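Local coordinates for glycosyl hydrolases family 31 family protein (Aspergillus niger, PDB 6DRU) that hydrolyses xyloglucan oligosaccharides as a family 31 glycoside hydrolase, releasing alpha-xylose from the glucose at their non-reducing end, at residues Ile19-Phe24 / Phe29-Trp34; Ile47-Ile52 / Thr58-Ser63; Gly359-Asn364 / Asn409-Tyr414. All coordinates share one frame; numbering follows the deposited sequence.

How the interactions relate
Along the chain the three contacts follow one another without interleaving. Interaction 1 is the hairpin of strands 17-23 and 28-35 in the large mixed N-terminal sheet. Interaction 2 lies in the loop that follows this hairpin and leads to strand 66-68, an edge strand of the same sheet. Their centres are 12 Å apart and they touch: Q22 and R32 hydrogen-bond to backbone carbonyls of 58-63, which anchors the loop on the sheet. Interaction 3 belongs to the TIM-barrel domain, with its centre 44 Å from each of the others and nearest atoms about 27 Å from interaction 1 and 23 Å from interaction 2. It lies beside bound sugars and at a subunit interface.

Interaction 1 of 3, residues Ile19-Phe24 / Phe29-Trp34; sequences ILIQPF and FRVRAW
Q22 and R32 are joined by a side-chain hydrogen bond from R32 NH2 to Q22 OE1, 2.7 Å long but bent, with 139° at the hydrogen; the donor is tilted out of the amide's carbonyl plane. A kink in the R32 chain at its third torsion turns the guanidinium back over the neighbouring strand. R32 NE donates to a water at 2.7 Å, and this water sits close to Q22 OE1 and L20 O. A second water accepts from R30 NH1 beside the same amide oxygen. These groups also have partners beyond the hairpin: Q22 NE2 bonds to S63 O and G61 O, R32 NH2 also reaches G61 O, and R30 NH2 forms a salt bridge with D217.

Beneath these groups, antiparallel pairing supplies four backbone bonds, reciprocal for L20 with R32 and for Q22 with R30. L20 N reaches R32 O at 2.7 Å, and R30 N reaches Q22 O at the same distance.

With its CG anti to the backbone N (chi1 -177°), R30 runs out extended beside F24. Its CD lies 4.1 Å from the F24 ring centroid, 21° off the normal, a CH-pi contact over one face.

The opposite side of the hairpin is apolar. I21 CG2 meets V31 CG2 at 3.8 Å, and I19 CG1 meets A33 CB at 4.0 Å. F29 CD1 approaches P23 CA to 3.6 Å, while the edge of the F29 ring faces Q22 O. I81 and L83 of strand 81-85 pack on F29.

One antiparallel ladder thus separates an oily face turned to strand 81-85 from a buried layer of amide, guanidinium groups and water, bordered by L20 and F24, whose polar atoms are shared among the two strands, waters, the following loop and D217.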
# COMPACT_ATOMS: atom_id res chain seq x y z
N ILE A 19 22.71 9.18 -10.94
CA ILE A 19 22.40 9.28 -12.36
C ILE A 19 23.64 8.89 -13.15
O ILE A 19 24.70 9.51 -13.00
CB ILE A 19 21.92 10.68 -12.76
CG1 ILE A 19 20.72 11.12 -11.91
CG2 ILE A 19 21.56 10.72 -14.24
CD1 ILE A 19 21.08 11.99 -10.73
N LEU A 20 23.50 7.88 -14.00
CA LEU A 20 24.60 7.38 -14.82
C LEU A 20 24.27 7.64 -16.29
O LEU A 20 23.38 6.99 -16.86
CB LEU A 20 24.84 5.89 -14.57
CG LEU A 20 25.88 5.20 -15.46
CD1 LEU A 20 27.25 5.81 -15.24
CD2 LEU A 20 25.90 3.70 -15.21
N ILE A 21 24.97 8.60 -16.89
CA ILE A 21 24.78 8.96 -18.29
C ILE A 21 25.97 8.43 -19.08
O ILE A 21 27.13 8.74 -18.76
CB ILE A 21 24.64 10.48 -18.47
CG1 ILE A 21 23.65 11.05 -17.46
CG2 ILE A 21 24.19 10.80 -19.89
CD1 ILE A 21 24.20 12.21 -16.66
N GLN A 22 25.70 7.62 -20.10
CA GLN A 22 26.75 7.04 -20.92
C GLN A 22 26.48 7.29 -22.40
O GLN A 22 25.32 7.26 -22.83
CB GLN A 22 26.87 5.53 -20.68
CG GLN A 22 26.91 5.12 -19.22
CD GLN A 22 26.74 3.63 -19.04
OE1 GLN A 22 25.67 3.08 -19.29
NE2 GLN A 22 27.80 2.96 -18.60
N PRO A 23 27.51 7.53 -23.19
CA PRO A 23 27.33 7.51 -24.65
C PRO A 23 26.93 6.11 -25.09
O PRO A 23 27.48 5.11 -24.61
CB PRO A 23 28.71 7.91 -25.19
CG PRO A 23 29.66 7.58 -24.09
CD PRO A 23 28.90 7.82 -22.81
N PHE A 24 25.97 6.03 -26.00
CA PHE A 24 25.37 4.76 -26.38
C PHE A 24 25.04 4.79 -27.86
O PHE A 24 24.12 5.49 -28.28
CB PHE A 24 24.12 4.48 -25.55
CG PHE A 24 23.91 3.03 -25.24
CD1 PHE A 24 24.62 2.41 -24.23
CD2 PHE A 24 23.00 2.27 -25.97
CE1 PHE A 24 24.44 1.07 -23.94
CE2 PHE A 24 22.81 0.94 -25.69
CZ PHE A 24 23.53 0.34 -24.67
N PHE A 29 22.76 8.92 -26.17
CA PHE A 29 23.10 8.85 -24.75
C PHE A 29 22.12 7.93 -24.05
O PHE A 29 20.93 7.90 -24.38
CB PHE A 29 23.07 10.23 -24.10
CG PHE A 29 24.33 11.03 -24.31
CD1 PHE A 29 25.55 10.54 -23.85
CD2 PHE A 29 24.30 12.25 -24.95
CE1 PHE A 29 26.71 11.27 -24.04
CE2 PHE A 29 25.46 12.98 -25.14
CZ PHE A 29 26.67 12.49 -24.68
N ARG A 30 22.62 7.17 -23.08
CA ARG A 30 21.80 6.32 -22.23
C ARG A 30 21.84 6.85 -20.80
O ARG A 30 22.93 7.06 -20.25
CB ARG A 30 22.27 4.87 -22.26
CG ARG A 30 21.40 3.94 -21.44
CD ARG A 30 21.97 2.53 -21.38
NE ARG A 30 20.99 1.59 -20.85
CZ ARG A 30 21.27 0.33 -20.53
NH1 ARG A 30 22.50 -0.14 -20.68
NH2 ARG A 30 20.32 -0.46 -20.04
N VAL A 31 20.67 7.07 -20.21
CA VAL A 31 20.55 7.65 -18.88
C VAL A 31 19.86 6.65 -17.97
O VAL A 31 18.81 6.10 -18.32
CB VAL A 31 19.78 8.98 -18.90
CG1 VAL A 31 19.57 9.51 -17.49
CG2 VAL A 31 20.52 10.00 -19.74
N ARG A 32 20.46 6.40 -16.80
CA ARG A 32 19.88 5.54 -15.78
C ARG A 32 19.97 6.24 -14.43
O ARG A 32 20.99 6.86 -14.11
CB ARG A 32 20.59 4.18 -15.73
CG ARG A 32 20.08 3.20 -16.78
CD ARG A 32 20.83 1.88 -16.75
NE ARG A 32 22.20 2.01 -17.23
CZ ARG A 32 23.02 0.98 -17.43
NH1 ARG A 32 22.61 -0.25 -17.20
NH2 ARG A 32 24.25 1.20 -17.88
N ALA A 33 18.90 6.15 -13.65
CA ALA A 33 18.81 6.82 -12.36
C ALA A 33 18.10 5.93 -11.36
O ALA A 33 17.16 5.22 -11.72
CB ALA A 33 18.09 8.17 -12.49
N TRP A 34 18.54 5.98 -10.10
CA TRP A 34 17.95 5.19 -9.04
C TRP A 34 18.16 5.87 -7.69
O TRP A 34 19.23 6.44 -7.46
CB TRP A 34 18.54 3.77 -9.00
CG TRP A 34 20.02 3.72 -8.73
CD1 TRP A 34 20.63 3.67 -7.51
CD2 TRP A 34 21.07 3.71 -9.70
NE1 TRP A 34 21.99 3.63 -7.66
CE2 TRP A 34 22.29 3.65 -9.00
CE3 TRP A 34 21.10 3.74 -11.10
CZ2 TRP A 34 23.52 3.62 -9.64
CZ3 TRP A 34 22.33 3.72 -11.74
CH2 TRP A 34 23.52 3.65 -11.01
O HOH W 1 22.92 4.33 -18.48
O HOH W 2 24.86 0.67 -20.70

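Interaction 2 of 3, residues Ile47-Ile52 / Thr58-Ser63; sequences IYDPPI and TAHGMS
The type II' beta turn from H60 to S63 is gripped at its first two residues by the carboxylate of D49. H60 N donates to D49 OD1 at 2.9 Å, and G61 N to D49 OD2 at 3.0 Å, both with 165° at the hydrogen. Each oxygen is met on its syn side; the H60 N-H comes in 20° out of the carboxylate plane. A trans first torsion (chi1 -171°) swings the D49 carboxylate away from its own amide nitrogen and toward the two N-H groups.

Next to it, the peptide bond between D49 and P50 is cis, and the proline ring lies against the other loop arm: P50 CD lies 3.7 Å from A59 CB, and P50 CB the same distance from T58 O. Inside the turn, H60 O accepts from both S63 N and S63 OG, the hydroxyl at 2.8 Å. G61 takes up the positive phi of this turn type.

The H60 ring meets F24 of the hairpin, and its NE2 bonds to E56. Paired N-H groups on one carboxylate fix both its position and its rotation, and would be expected to stabilise the anionic form of D49 at this partly exposed loop surface.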
# COMPACT_ATOMS: atom_id res chain seq x y z
N ILE A 47 16.93 -2.99 -24.88
CA ILE A 47 17.94 -2.44 -25.77
C ILE A 47 19.18 -3.32 -25.73
O ILE A 47 19.44 -4.02 -24.74
CB ILE A 47 18.30 -0.98 -25.40
CG1 ILE A 47 18.97 -0.92 -24.03
CG2 ILE A 47 17.05 -0.11 -25.44
CD1 ILE A 47 19.60 0.42 -23.73
N TYR A 48 19.95 -3.29 -26.82
CA TYR A 48 21.15 -4.09 -26.95
C TYR A 48 22.35 -3.34 -26.39
O TYR A 48 22.51 -2.14 -26.60
CB TYR A 48 21.40 -4.43 -28.43
CG TYR A 48 20.45 -5.46 -29.00
CD1 TYR A 48 19.18 -5.10 -29.43
CD2 TYR A 48 20.83 -6.79 -29.11
CE1 TYR A 48 18.31 -6.03 -29.95
CE2 TYR A 48 19.96 -7.74 -29.64
CZ TYR A 48 18.71 -7.35 -30.06
OH TYR A 48 17.84 -8.29 -30.58
N ASP A 49 23.20 -4.07 -25.67
CA ASP A 49 24.45 -3.52 -25.14
C ASP A 49 25.59 -4.47 -25.49
O ASP A 49 25.66 -5.58 -24.92
CB ASP A 49 24.37 -3.31 -23.63
CG ASP A 49 25.57 -2.55 -23.09
OD1 ASP A 49 26.35 -2.01 -23.90
OD2 ASP A 49 25.72 -2.48 -21.85
N PRO A 50 26.48 -4.09 -26.42
CA PRO A 50 26.45 -2.82 -27.13
C PRO A 50 25.38 -2.81 -28.21
O PRO A 50 24.87 -3.88 -28.54
CB PRO A 50 27.85 -2.73 -27.75
CG PRO A 50 28.21 -4.15 -28.00
CD PRO A 50 27.60 -4.95 -26.88
N PRO A 51 25.02 -1.63 -28.72
CA PRO A 51 24.04 -1.58 -29.81
C PRO A 51 24.48 -2.45 -30.98
O PRO A 51 25.68 -2.67 -31.20
CB PRO A 51 24.00 -0.10 -30.19
CG PRO A 51 24.39 0.61 -28.93
CD PRO A 51 25.39 -0.29 -28.25
N ILE A 52 23.49 -2.94 -31.74
CA ILE A 52 23.75 -3.78 -32.90
C ILE A 52 24.73 -3.11 -33.85
O ILE A 52 25.50 -3.78 -34.55
CB ILE A 52 22.41 -4.11 -33.61
CG1 ILE A 52 21.59 -5.09 -32.78
CG2 ILE A 52 22.65 -4.68 -35.00
CD1 ILE A 52 20.13 -5.15 -33.19
N THR A 58 32.93 -2.99 -27.34
CA THR A 58 32.39 -3.91 -26.35
C THR A 58 31.25 -3.22 -25.61
O THR A 58 30.96 -2.04 -25.81
CB THR A 58 33.48 -4.36 -25.36
OG1 THR A 58 32.89 -5.19 -24.35
CG2 THR A 58 34.14 -3.15 -24.70
N ALA A 59 30.60 -3.98 -24.74
CA ALA A 59 29.44 -3.48 -24.01
C ALA A 59 29.86 -2.43 -22.98
O ALA A 59 30.97 -2.47 -22.44
CB ALA A 59 28.70 -4.62 -23.32
N HIS A 60 28.95 -1.50 -22.71
CA HIS A 60 29.23 -0.45 -21.73
C HIS A 60 29.06 -0.96 -20.30
O HIS A 60 29.92 -0.73 -19.45
CB HIS A 60 28.32 0.76 -21.96
CG HIS A 60 28.49 1.40 -23.29
ND1 HIS A 60 29.44 2.38 -23.53
CD2 HIS A 60 27.82 1.24 -24.45
CE1 HIS A 60 29.35 2.77 -24.79
NE2 HIS A 60 28.37 2.10 -25.37
N GLY A 61 27.96 -1.65 -20.04
CA GLY A 61 27.67 -2.03 -18.67
C GLY A 61 27.44 -0.81 -17.81
O GLY A 61 26.82 0.17 -18.23
N MET A 62 27.97 -0.85 -16.59
CA MET A 62 27.88 0.26 -15.65
C MET A 62 29.11 1.16 -15.69
O MET A 62 29.31 1.97 -14.78
CB MET A 62 27.66 -0.27 -14.23
CG MET A 62 26.52 0.39 -13.48
SD MET A 62 24.91 -0.14 -14.07
CE MET A 62 24.99 -1.90 -13.75
N SER A 63 29.93 1.06 -16.74
CA SER A 63 31.22 1.74 -16.75
C SER A 63 31.05 3.24 -16.94
O SER A 63 30.17 3.70 -17.67
CB SER A 63 32.10 1.17 -17.86
OG SER A 63 31.60 1.52 -19.14

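Interaction 3 of 3, residues Gly359-Asn364 / Asn409-Tyr414; sequences GSYIRN and NGQSTY. With BGC (beta-D-glucopyranose), chain F; GAL (beta-D-galactopyranose), chain B.
Y361 and Q411 both carry CG anti to the carbonyl carbon (chi1 -69° and -63°). From these starting torsions the tyrosine ring reaches out from strand 360-364, and the glutamine, extended beyond CG, comes to meet its phenolic end. The side chains cross at about a right angle, with ring and amide planes 88° apart. Y361 OH lies 3.2 Å from Q411 OE1, and Y361 CZ lies 3.8 Å from that same oxygen; the approach is oblique to the ring.

Stronger polar partners come from a second subunit. Y361 OH is hydrogen-bonded to R363 NH2 and D330 OD1 of that neighbouring copy, while Q411 NE2 is bonded to Y335 OH of the same copy. The pair therefore lies at an interface between two subunits.

On the other side of the 409-414 segment are the sugars. N409 ND2 donates to O4 of the beta-D-glucopyranose at 3.1 Å, although the fit of amide and sugar is imprecise here; the same sugar is also held by E404, Y406 and Y286, the last of which lines the xylose pocket. Q411 O is 3.3 Å from C6 of the beta-D-galactopyranose. Glucose and galactose in these places are consistent with a xyloglucan product. Further along, S412 is the N-cap of helix 413-417, its OG accepting from I415 N.

Little surface is shared by the two segments themselves. The chemistry implies a junction where one short loop serves two partners: N409 lies against carbohydrate, as does the Q411 carbonyl, whereas the Q411 amide and the Y361 hydroxyl are engaged by polar groups of the neighbouring subunit.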
# COMPACT_ATOMS: atom_id res chain seq x y z
N GLY A 359 -16.99 -20.08 -20.68
CA GLY A 359 -17.76 -20.47 -19.52
C GLY A 359 -16.95 -20.94 -18.33
O GLY A 359 -17.52 -21.45 -17.37
N SER A 360 -15.63 -20.77 -18.37
CA SER A 360 -14.75 -21.20 -17.29
C SER A 360 -13.79 -20.08 -16.93
O SER A 360 -13.35 -19.33 -17.81
CB SER A 360 -13.96 -22.45 -17.69
OG SER A 360 -14.82 -23.47 -18.16
N TYR A 361 -13.48 -19.96 -15.65
CA TYR A 361 -12.46 -19.02 -15.20
C TYR A 361 -11.09 -19.66 -15.35
O TYR A 361 -10.90 -20.84 -15.05
CB TYR A 361 -12.72 -18.59 -13.76
CG TYR A 361 -13.96 -17.73 -13.62
CD1 TYR A 361 -15.20 -18.30 -13.38
CD2 TYR A 361 -13.88 -16.35 -13.75
CE1 TYR A 361 -16.33 -17.52 -13.26
CE2 TYR A 361 -15.01 -15.56 -13.64
CZ TYR A 361 -16.23 -16.15 -13.39
OH TYR A 361 -17.36 -15.36 -13.27
N ILE A 362 -10.12 -18.87 -15.83
CA ILE A 362 -8.86 -19.40 -16.33
C ILE A 362 -7.69 -18.67 -15.68
O ILE A 362 -7.85 -17.68 -14.96
CB ILE A 362 -8.77 -19.29 -17.87
CG1 ILE A 362 -9.15 -17.88 -18.33
CG2 ILE A 362 -9.68 -20.32 -18.52
CD1 ILE A 362 -7.99 -16.91 -18.45
N ARG A 363 -6.49 -19.18 -15.97
CA ARG A 363 -5.23 -18.56 -15.57
C ARG A 363 -4.31 -18.52 -16.78
O ARG A 363 -4.18 -19.52 -17.49
CB ARG A 363 -4.56 -19.33 -14.43
CG ARG A 363 -5.45 -19.62 -13.24
CD ARG A 363 -5.08 -20.94 -12.58
NE ARG A 363 -6.04 -21.33 -11.55
CZ ARG A 363 -5.90 -21.07 -10.26
NH1 ARG A 363 -4.82 -20.43 -9.82
NH2 ARG A 363 -6.83 -21.46 -9.40
N ASN A 364 -3.68 -17.37 -17.01
CA ASN A 364 -2.72 -17.25 -18.10
C ASN A 364 -1.40 -17.89 -17.72
O ASN A 364 -0.93 -17.74 -16.58
CB ASN A 364 -2.50 -15.78 -18.47
CG ASN A 364 -3.46 -15.29 -19.53
OD1 ASN A 364 -4.54 -15.85 -19.72
ND2 ASN A 364 -3.08 -14.23 -20.23
N ASN A 409 -14.22 -11.91 -19.47
CA ASN A 409 -14.39 -12.08 -20.90
C ASN A 409 -15.30 -13.27 -21.19
O ASN A 409 -15.38 -14.23 -20.42
CB ASN A 409 -13.03 -12.27 -21.58
CG ASN A 409 -13.10 -12.10 -23.08
OD1 ASN A 409 -14.12 -11.69 -23.63
ND2 ASN A 409 -12.00 -12.42 -23.76
N GLY A 410 -16.00 -13.20 -22.33
CA GLY A 410 -16.91 -14.25 -22.72
C GLY A 410 -18.28 -14.18 -22.08
O GLY A 410 -19.18 -14.91 -22.52
N GLN A 411 -18.47 -13.35 -21.07
CA GLN A 411 -19.76 -13.23 -20.41
C GLN A 411 -20.57 -12.11 -21.08
O GLN A 411 -20.16 -11.56 -22.10
CB GLN A 411 -19.56 -13.00 -18.91
CG GLN A 411 -18.86 -14.17 -18.22
CD GLN A 411 -18.75 -13.99 -16.71
OE1 GLN A 411 -17.65 -14.00 -16.16
NE2 GLN A 411 -19.88 -13.84 -16.05
N SER A 412 -21.72 -11.78 -20.51
CA SER A 412 -22.59 -10.77 -21.10
C SER A 412 -21.89 -9.41 -21.14
O SER A 412 -20.98 -9.13 -20.34
CB SER A 412 -23.90 -10.65 -20.33
OG SER A 412 -23.70 -10.06 -19.06
N THR A 413 -22.31 -8.57 -22.08
CA THR A 413 -21.73 -7.24 -22.19
C THR A 413 -22.06 -6.38 -20.97
O THR A 413 -21.31 -5.46 -20.64
CB THR A 413 -22.22 -6.55 -23.47
OG1 THR A 413 -23.61 -6.26 -23.36
CG2 THR A 413 -22.00 -7.46 -24.67
N TYR A 414 -23.18 -6.66 -20.30
CA TYR A 414 -23.49 -5.96 -19.06
C TYR A 414 -22.47 -6.31 -17.98
O TYR A 414 -21.95 -5.43 -17.29
CB TYR A 414 -24.91 -6.30 -18.59
CG TYR A 414 -25.33 -5.53 -17.36
CD1 TYR A 414 -25.04 -6.00 -16.08
CD2 TYR A 414 -26.02 -4.32 -17.47
CE1 TYR A 414 -25.42 -5.29 -14.96
CE2 TYR A 414 -26.40 -3.61 -16.35
CZ TYR A 414 -26.10 -4.10 -15.10
OH TYR A 414 -26.49 -3.39 -13.98
C2 BGC F . -15.56 -10.55 -27.21
C3 BGC F . -14.18 -10.39 -26.68
C4 BGC F . -13.34 -11.63 -27.03
C5 BGC F . -13.45 -11.95 -28.49
C6 BGC F . -12.73 -13.25 -28.79
C1 BGC F . -15.47 -10.83 -28.68
O2 BGC F . -16.33 -9.35 -26.98
O3 BGC F . -14.23 -10.21 -25.31
O4 BGC F . -11.99 -11.40 -26.71
O5 BGC F . -14.81 -12.09 -28.86
O6 BGC F . -13.16 -13.76 -30.03
C1 GAL B . -22.82 -10.94 -27.32
C2 GAL B . -23.94 -11.93 -27.09
C3 GAL B . -24.01 -12.61 -25.88
C4 GAL B . -22.62 -13.02 -25.43
C5 GAL B . -21.60 -11.92 -25.64
C6 GAL B . -20.23 -12.43 -25.25
O2 GAL B . -25.18 -11.35 -27.43
O3 GAL B . -24.98 -13.62 -25.96
O4 GAL B . -22.21 -14.17 -26.13
O5 GAL B . -21.59 -11.54 -27.00
O6 GAL B . -19.25 -11.45 -25.54